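PDB 4UPK: phosphonate monoester hydrolase from Ruegeria pomeroyi, which belongs to the sulfatase family of enzymes, within the alkaline phosphatase clan. Local coordinates for residues A69-P81 / V385-T397. Sequence-based numbering, arbitrary orientation.
Sequences AVSFRRHYSVTNP and VEAPTESIDLMPT
F72 pairs with V385 and H75 with T389 in a parallel strand pairing within the large mixed sheet of the sulfatase fold, each pair with its side chains on one face. The pairing comes in two pieces, because both segments turn a corner, one at R73 and R74, the other at A387. Before the corner, V385 N gives an almost straight bond to S71 O (2.7 Å, 176°), and R73 N returns one to V385 O (2.8 Å). After it, T389 N reaches R74 O at 3.0 Å from above the carbonyl plane, and Y76 N bonds to T389 O. S391 N then meets Y76 O.

At the corner a water takes the R74 N-H and donates to A387 O; it also bonds to T389 OG1. That hydroxyl has a second partner, H75 ND1, at 2.9 Å. T389 OG1 sits between its own backbone N and carbonyl carbon (chi1 62°), which places it at the edge of the imidazole. The bond and L394 CD1, 3.7 Å from H75 CE1, probably limit how the ring can turn.

Beside this lies a small apolar patch. V385 CG2 sits off-centre over the F72 ring, and V385 CB is 3.6 Å from F72 CD2. T389 CG2 also touches that ring. Farther along, S391 OG accepts the V78 N-H at 3.1 Å and shares a water with S77 OG, which also bonds to S85. V78 CG2 meets I392 CG2, while V78 CG1 packs on E390 CB.

Strand 372-375 pairs antiparallel with strand 70-76. F418 of helix 416-419 packs on F72 and V385. Helix 82-91 touches V78 and S391, and the chain from S391 leads into helix 394-402.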
ATOM      1  N   ALA A  69     -16.779  29.757  28.820  1.00 22.87           N
ATOM      2  CA  ALA A  69     -16.944  29.000  27.571  1.00 22.12           C
ATOM      3  C   ALA A  69     -18.347  28.463  27.334  1.00 26.37           C
ATOM      4  O   ALA A  69     -19.305  28.932  27.947  1.00 26.25           O
ATOM      5  CB  ALA A  69     -15.936  27.851  27.535  1.00 22.48           C
ATOM      6  N   VAL A  70     -18.460  27.469  26.422  1.00 23.40           N
ATOM      7  CA  VAL A  70     -19.710  26.809  26.048  1.00 22.52           C
ATOM      8  C   VAL A  70     -19.784  25.367  26.655  1.00 25.64           C
ATOM      9  O   VAL A  70     -18.893  24.536  26.422  1.00 23.70           O
ATOM     10  CB  VAL A  70     -19.910  26.828  24.505  1.00 26.29           C
ATOM     11  CG1 VAL A  70     -21.276  26.271  24.116  1.00 26.46           C
ATOM     12  CG2 VAL A  70     -19.720  28.234  23.929  1.00 26.23           C
ATOM     13  N   SER A  71     -20.853  25.105  27.431  1.00 21.21           N
ATOM     14  CA  SER A  71     -21.133  23.820  28.073  1.00 20.37           C
ATOM     15  C   SER A  71     -22.268  23.109  27.339  1.00 24.10           C
ATOM     16  O   SER A  71     -23.284  23.728  27.037  1.00 21.91           O
ATOM     17  CB  SER A  71     -21.527  24.019  29.536  1.00 22.83           C
ATOM     18  OG  SER A  71     -20.490  24.664  30.254  1.00 25.00           O
ATOM     19  N   PHE A  72     -22.088  21.803  27.067  1.00 20.95           N
ATOM     20  CA  PHE A  72     -23.038  20.956  26.359  1.00 19.75           C
ATOM     21  C   PHE A  72     -23.643  19.986  27.369  1.00 23.03           C
ATOM     22  O   PHE A  72     -22.968  19.057  27.835  1.00 22.67           O
ATOM     23  CB  PHE A  72     -22.343  20.247  25.171  1.00 20.87           C
ATOM     24  CG  PHE A  72     -21.850  21.197  24.094  1.00 21.74           C
ATOM     25  CD1 PHE A  72     -20.644  21.881  24.239  1.00 23.19           C
ATOM     26  CD2 PHE A  72     -22.595  21.414  22.943  1.00 23.06           C
ATOM     27  CE1 PHE A  72     -20.194  22.760  23.249  1.00 24.17           C
ATOM     28  CE2 PHE A  72     -22.149  22.306  21.955  1.00 26.76           C
ATOM     29  CZ  PHE A  72     -20.948  22.971  22.113  1.00 24.52           C
ATOM     30  N   ARG A  73     -24.913  20.235  27.735  1.00 18.67           N
ATOM     31  CA  ARG A  73     -25.649  19.480  28.761  1.00 18.16           C
ATOM     32  C   ARG A  73     -26.299  18.139  28.370  1.00 23.09           C
ATOM     33  O   ARG A  73     -26.656  17.358  29.274  1.00 22.38           O
ATOM     34  CB  ARG A  73     -26.655  20.388  29.498  1.00 15.35           C
ATOM     35  CG  ARG A  73     -25.974  21.528  30.238  1.00 24.98           C
ATOM     36  CD  ARG A  73     -25.434  21.168  31.627  1.00 32.12           C
ATOM     37  NE  ARG A  73     -24.433  22.145  32.079  1.00 26.56           N
ATOM     38  CZ  ARG A  73     -24.723  23.302  32.666  1.00 38.87           C
ATOM     39  NH1 ARG A  73     -25.985  23.641  32.897  1.00 33.57           N
ATOM     40  NH2 ARG A  73     -23.757  24.134  33.011  1.00 27.82           N
ATOM     41  N   ARG A  74     -26.470  17.874  27.050  1.00 18.67           N
ATOM     42  CA  ARG A  74     -27.086  16.633  26.572  1.00 18.45           C
ATOM     43  C   ARG A  74     -26.095  15.888  25.671  1.00 20.63           C
ATOM     44  O   ARG A  74     -26.442  15.463  24.570  1.00 21.09           O
ATOM     45  CB  ARG A  74     -28.425  16.939  25.860  1.00 20.89           C
ATOM     46  CG  ARG A  74     -29.515  15.926  26.172  1.00 37.04           C
ATOM     47  CD  ARG A  74     -30.900  16.431  25.807  1.00 48.69           C
ATOM     48  NE  ARG A  74     -31.961  15.546  26.309  1.00 59.45           N
ATOM     49  CZ  ARG A  74     -32.785  14.831  25.540  1.00 76.34           C
ATOM     50  NH1 ARG A  74     -32.691  14.891  24.215  1.00 67.27           N
ATOM     51  NH2 ARG A  74     -33.714  14.058  26.091  1.00 58.79           N
ATOM     52  N   HIS A  75     -24.845  15.743  26.158  1.00 15.64           N
ATOM     53  CA  HIS A  75     -23.739  15.111  25.448  1.00 14.55           C
ATOM     54  C   HIS A  75     -23.554  13.655  25.857  1.00 17.94           C
ATOM     55  O   HIS A  75     -23.383  13.345  27.039  1.00 15.45           O
ATOM     56  CB  HIS A  75     -22.445  15.912  25.631  1.00 15.36           C
ATOM     57  CG  HIS A  75     -21.339  15.475  24.728  1.00 18.56           C
ATOM     58  ND1 HIS A  75     -21.358  15.763  23.374  1.00 20.47           N
ATOM     59  CD2 HIS A  75     -20.227  14.761  25.006  1.00 20.21           C
ATOM     60  CE1 HIS A  75     -20.250  15.236  22.877  1.00 19.67           C
ATOM     61  NE2 HIS A  75     -19.543  14.616  23.817  1.00 19.84           N
ATOM     62  N   TYR A  76     -23.578  12.756  24.857  1.00 14.60           N
ATOM     63  CA  TYR A  76     -23.503  11.321  25.090  1.00 12.47           C
ATOM     64  C   TYR A  76     -22.457  10.635  24.263  1.00 15.60           C
ATOM     65  O   TYR A  76     -22.277  10.959  23.095  1.00 15.22           O
ATOM     66  CB  TYR A  76     -24.890  10.675  24.833  1.00 12.18           C
ATOM     67  CG  TYR A  76     -25.953  11.123  25.812  1.00 12.65           C
ATOM     68  CD1 TYR A  76     -26.639  12.321  25.629  1.00 14.87           C
ATOM     69  CD2 TYR A  76     -26.266  10.361  26.934  1.00 11.93           C
ATOM     70  CE1 TYR A  76     -27.537  12.799  26.588  1.00 11.57           C
ATOM     71  CE2 TYR A  76     -27.203  10.808  27.873  1.00 11.66           C
ATOM     72  CZ  TYR A  76     -27.837  12.028  27.689  1.00 16.23           C
ATOM     73  OH  TYR A  76     -28.775  12.498  28.583  1.00 23.36           O
ATOM     74  N   SER A  77     -21.777   9.650  24.872  1.00 13.53           N
ATOM     75  CA  SER A  77     -20.828   8.786  24.173  1.00 13.29           C
ATOM     76  C   SER A  77     -21.678   7.918  23.196  1.00 16.75           C
ATOM     77  O   SER A  77     -22.769   7.495  23.580  1.00 16.89           O
ATOM     78  CB  SER A  77     -20.100   7.895  25.176  1.00 14.36           C
ATOM     79  OG  SER A  77     -19.200   7.048  24.486  1.00 22.80           O
ATOM     80  N   VAL A  78     -21.226   7.700  21.943  1.00 12.77           N
ATOM     81  CA  VAL A  78     -21.977   6.898  20.967  1.00 11.97           C
ATOM     82  C   VAL A  78     -21.684   5.411  21.108  1.00 18.66           C
ATOM     83  O   VAL A  78     -22.331   4.578  20.465  1.00 19.27           O
ATOM     84  CB  VAL A  78     -21.864   7.386  19.493  1.00 15.46           C
ATOM     85  CG1 VAL A  78     -22.131   8.876  19.378  1.00 14.93           C
ATOM     86  CG2 VAL A  78     -20.512   7.016  18.871  1.00 14.60           C
ATOM     87  N   THR A  79     -20.696   5.067  21.934  1.00 16.27           N
ATOM     88  CA  THR A  79     -20.353   3.668  22.159  1.00 16.04           C
ATOM     89  C   THR A  79     -19.578   3.458  23.421  1.00 18.51           C
ATOM     90  O   THR A  79     -19.120   4.419  24.016  1.00 19.27           O
ATOM     91  CB  THR A  79     -19.780   2.958  20.910  1.00 16.82           C
ATOM     92  OG1 THR A  79     -19.727   1.552  21.151  1.00 17.42           O
ATOM     93  CG2 THR A  79     -18.437   3.484  20.507  1.00  9.30           C
ATOM     94  N   ASN A  80     -19.419   2.193  23.804  1.00 13.50           N
ATOM     95  CA  ASN A  80     -18.697   1.774  24.988  1.00 13.80           C
ATOM     96  C   ASN A  80     -18.115   0.348  24.802  1.00 19.96           C
ATOM     97  O   ASN A  80     -18.636  -0.437  23.978  1.00 18.37           O
ATOM     98  CB  ASN A  80     -19.630   1.823  26.202  1.00 16.43           C
ATOM     99  CG  ASN A  80     -19.385   2.998  27.093  1.00 28.88           C
ATOM    100  OD1 ASN A  80     -18.255   3.271  27.472  1.00 25.52           O
ATOM    101  ND2 ASN A  80     -20.441   3.662  27.515  1.00  8.05           N
ATOM    102  N   PRO A  81     -17.025   0.002  25.534  1.00 18.46           N
ATOM    103  CA  PRO A  81     -16.287   0.809  26.523  1.00 19.39           C
ATOM    104  C   PRO A  81     -15.207   1.716  25.930  1.00 28.15           C
ATOM    105  O   PRO A  81     -15.386   2.241  24.840  1.00 27.69           O
ATOM    106  CB  PRO A  81     -15.808  -0.230  27.546  1.00 20.43           C
ATOM    107  CG  PRO A  81     -15.869  -1.578  26.828  1.00 25.27           C
ATOM    108  CD  PRO A  81     -16.441  -1.343  25.439  1.00 20.76           C
ATOM    109  N   VAL A 385     -25.676  24.675  26.177  1.00 16.68           N
ATOM    110  CA  VAL A 385     -26.345  23.948  25.095  1.00 15.71           C
ATOM    111  C   VAL A 385     -27.178  22.786  25.667  1.00 19.45           C
ATOM    112  O   VAL A 385     -26.666  21.977  26.445  1.00 18.76           O
ATOM    113  CB  VAL A 385     -25.337  23.503  23.990  1.00 18.30           C
ATOM    114  CG1 VAL A 385     -25.995  22.637  22.921  1.00 16.79           C
ATOM    115  CG2 VAL A 385     -24.653  24.709  23.341  1.00 18.78           C
ATOM    116  N   GLU A 386     -28.455  22.710  25.256  1.00 16.92           N
ATOM    117  CA  GLU A 386     -29.420  21.690  25.678  1.00 16.78           C
ATOM    118  C   GLU A 386     -29.748  20.669  24.574  1.00 22.26           C
ATOM    119  O   GLU A 386     -30.338  19.624  24.864  1.00 21.27           O
ATOM    120  CB  GLU A 386     -30.717  22.355  26.194  1.00 17.97           C
ATOM    121  CG  GLU A 386     -30.531  23.315  27.365  1.00 27.14           C
ATOM    122  CD  GLU A 386     -30.061  22.784  28.716  1.00 47.45           C
ATOM    123  OE1 GLU A 386     -30.049  21.548  28.915  1.00 34.92           O
ATOM    124  OE2 GLU A 386     -29.737  23.618  29.592  1.00 41.57           O
ATOM    125  N   ALA A 387     -29.377  20.976  23.312  1.00 20.08           N
ATOM    126  CA  ALA A 387     -29.599  20.091  22.160  1.00 19.94           C
ATOM    127  C   ALA A 387     -28.806  18.782  22.308  1.00 21.64           C
ATOM    128  O   ALA A 387     -27.726  18.822  22.892  1.00 21.54           O
ATOM    129  CB  ALA A 387     -29.183  20.797  20.877  1.00 21.17           C
ATOM    130  N   PRO A 388     -29.295  17.619  21.800  1.00 17.38           N
ATOM    131  CA  PRO A 388     -28.495  16.378  21.917  1.00 16.18           C
ATOM    132  C   PRO A 388     -27.225  16.443  21.068  1.00 21.07           C
ATOM    133  O   PRO A 388     -27.269  16.696  19.860  1.00 20.58           O
ATOM    134  CB  PRO A 388     -29.445  15.272  21.407  1.00 16.63           C
ATOM    135  CG  PRO A 388     -30.784  15.897  21.334  1.00 21.26           C
ATOM    136  CD  PRO A 388     -30.556  17.359  21.079  1.00 17.58           C
ATOM    137  N   THR A 389     -26.091  16.247  21.722  1.00 18.67           N
ATOM    138  CA  THR A 389     -24.782  16.225  21.070  1.00 17.73           C
ATOM    139  C   THR A 389     -24.175  14.856  21.302  1.00 18.34           C
ATOM    140  O   THR A 389     -24.540  14.167  22.258  1.00 15.00           O
ATOM    141  CB  THR A 389     -23.893  17.445  21.443  1.00 24.53           C
ATOM    142  OG1 THR A 389     -23.628  17.447  22.839  1.00 22.83           O
ATOM    143  CG2 THR A 389     -24.509  18.793  21.022  1.00 18.85           C
ATOM    144  N   GLU A 390     -23.297  14.435  20.381  1.00 15.18           N
ATOM    145  CA  GLU A 390     -22.669  13.125  20.403  1.00 13.18           C
ATOM    146  C   GLU A 390     -21.163  13.238  20.369  1.00 15.34           C
ATOM    147  O   GLU A 390     -20.631  14.221  19.867  1.00 12.27           O
ATOM    148  CB  GLU A 390     -23.192  12.286  19.229  1.00 14.01           C
ATOM    149  CG  GLU A 390     -24.636  11.852  19.414  1.00 14.70           C
ATOM    150  CD  GLU A 390     -25.248  11.072  18.281  1.00 13.31           C
ATOM    151  OE1 GLU A 390     -24.578  10.947  17.238  1.00 11.48           O
ATOM    152  OE2 GLU A 390     -26.395  10.593  18.427  1.00  5.87           O
ATOM    153  N   SER A 391     -20.474  12.210  20.901  1.00 12.87           N
ATOM    154  CA  SER A 391     -19.009  12.156  20.992  1.00 11.69           C
ATOM    155  C   SER A 391     -18.317  12.273  19.625  1.00 16.81           C
ATOM    156  O   SER A 391     -17.185  12.750  19.537  1.00 16.43           O
ATOM    157  CB  SER A 391     -18.580  10.889  21.728  1.00 11.27           C
ATOM    158  OG  SER A 391     -19.032   9.733  21.045  1.00 14.73           O
ATOM    159  N   ILE A 392     -19.023  11.846  18.555  1.00 14.14           N
ATOM    160  CA  ILE A 392     -18.572  11.877  17.162  1.00 13.44           C
ATOM    161  C   ILE A 392     -18.554  13.290  16.564  1.00 16.87           C
ATOM    162  O   ILE A 392     -17.986  13.486  15.499  1.00 14.19           O
ATOM    163  CB  ILE A 392     -19.398  10.881  16.308  1.00 16.22           C
ATOM    164  CG1 ILE A 392     -20.913  11.222  16.335  1.00 15.48           C
ATOM    165  CG2 ILE A 392     -19.108   9.445  16.744  1.00 16.21           C
ATOM    166  CD1 ILE A 392     -21.720  10.599  15.226  1.00  8.39           C
ATOM    167  N   ASP A 393     -19.159  14.273  17.269  1.00 15.48           N
ATOM    168  CA  ASP A 393     -19.217  15.681  16.865  1.00 15.15           C
ATOM    169  C   ASP A 393     -17.930  16.455  17.184  1.00 17.33           C
ATOM    170  O   ASP A 393     -17.776  17.590  16.741  1.00 14.05           O
ATOM    171  CB  ASP A 393     -20.406  16.379  17.554  1.00 15.80           C
ATOM    172  CG  ASP A 393     -21.780  15.839  17.219  1.00 18.78           C
ATOM    173  OD1 ASP A 393     -21.910  15.109  16.190  1.00 17.69           O
ATOM    174  OD2 ASP A 393     -22.728  16.143  17.969  1.00 24.80           O
ATOM    175  N   LEU A 394     -17.006  15.851  17.942  1.00 16.02           N
ATOM    176  CA  LEU A 394     -15.778  16.535  18.351  1.00 16.21           C
ATOM    177  C   LEU A 394     -14.745  16.683  17.229  1.00 19.64           C
ATOM    178  O   LEU A 394     -14.306  17.802  16.959  1.00 18.80           O
ATOM    179  CB  LEU A 394     -15.211  15.891  19.623  1.00 16.17           C
ATOM    180  CG  LEU A 394     -15.720  16.419  20.977  1.00 20.19           C
ATOM    181  CD1 LEU A 394     -17.223  16.316  21.122  1.00 21.23           C
ATOM    182  CD2 LEU A 394     -15.100  15.639  22.102  1.00 20.76           C
ATOM    183  N   MET A 395     -14.398  15.573  16.543  1.00 17.35           N
ATOM    184  CA  MET A 395     -13.467  15.578  15.408  1.00 17.54           C
ATOM    185  C   MET A 395     -13.902  16.620  14.335  1.00 22.52           C
ATOM    186  O   MET A 395     -13.076  17.468  13.998  1.00 22.69           O
ATOM    187  CB  MET A 395     -13.258  14.151  14.808  1.00 18.96           C
ATOM    188  CG  MET A 395     -12.853  14.159  13.340  1.00 22.28           C
ATOM    189  SD  MET A 395     -12.227  12.579  12.807  1.00 28.34           S
ATOM    190  CE  MET A 395     -11.534  12.991  11.223  1.00 25.77           C
ATOM    191  N   PRO A 396     -15.173  16.622  13.826  1.00 19.74           N
ATOM    192  CA  PRO A 396     -15.552  17.628  12.817  1.00 19.10           C
ATOM    193  C   PRO A 396     -15.522  19.075  13.309  1.00 23.62           C
ATOM    194  O   PRO A 396     -15.278  19.970  12.502  1.00 26.24           O
ATOM    195  CB  PRO A 396     -16.951  17.177  12.366  1.00 20.57           C
ATOM    196  CG  PRO A 396     -17.475  16.394  13.496  1.00 24.79           C
ATOM    197  CD  PRO A 396     -16.291  15.684  14.077  1.00 20.42           C
ATOM    198  N   THR A 397     -15.710  19.312  14.623  1.00 18.81           N
ATOM    199  CA  THR A 397     -15.637  20.650  15.213  1.00 16.46           C
ATOM    200  C   THR A 397     -14.197  21.212  15.086  1.00 20.49           C
ATOM    201  O   THR A 397     -14.013  22.360  14.669  1.00 19.57           O
ATOM    202  CB  THR A 397     -16.129  20.620  16.653  1.00 13.54           C
ATOM    203  OG1 THR A 397     -17.439  20.059  16.702  1.00 16.05           O
ATOM    204  CG2 THR A 397     -16.138  22.006  17.305  1.00 12.28           C
TER
HETATM  205  O   HOH W   1     -25.541  18.807  24.625  1.00 23.35           O
HETATM  206  O   HOH W   2     -17.540   7.732  21.997  1.00 19.84           O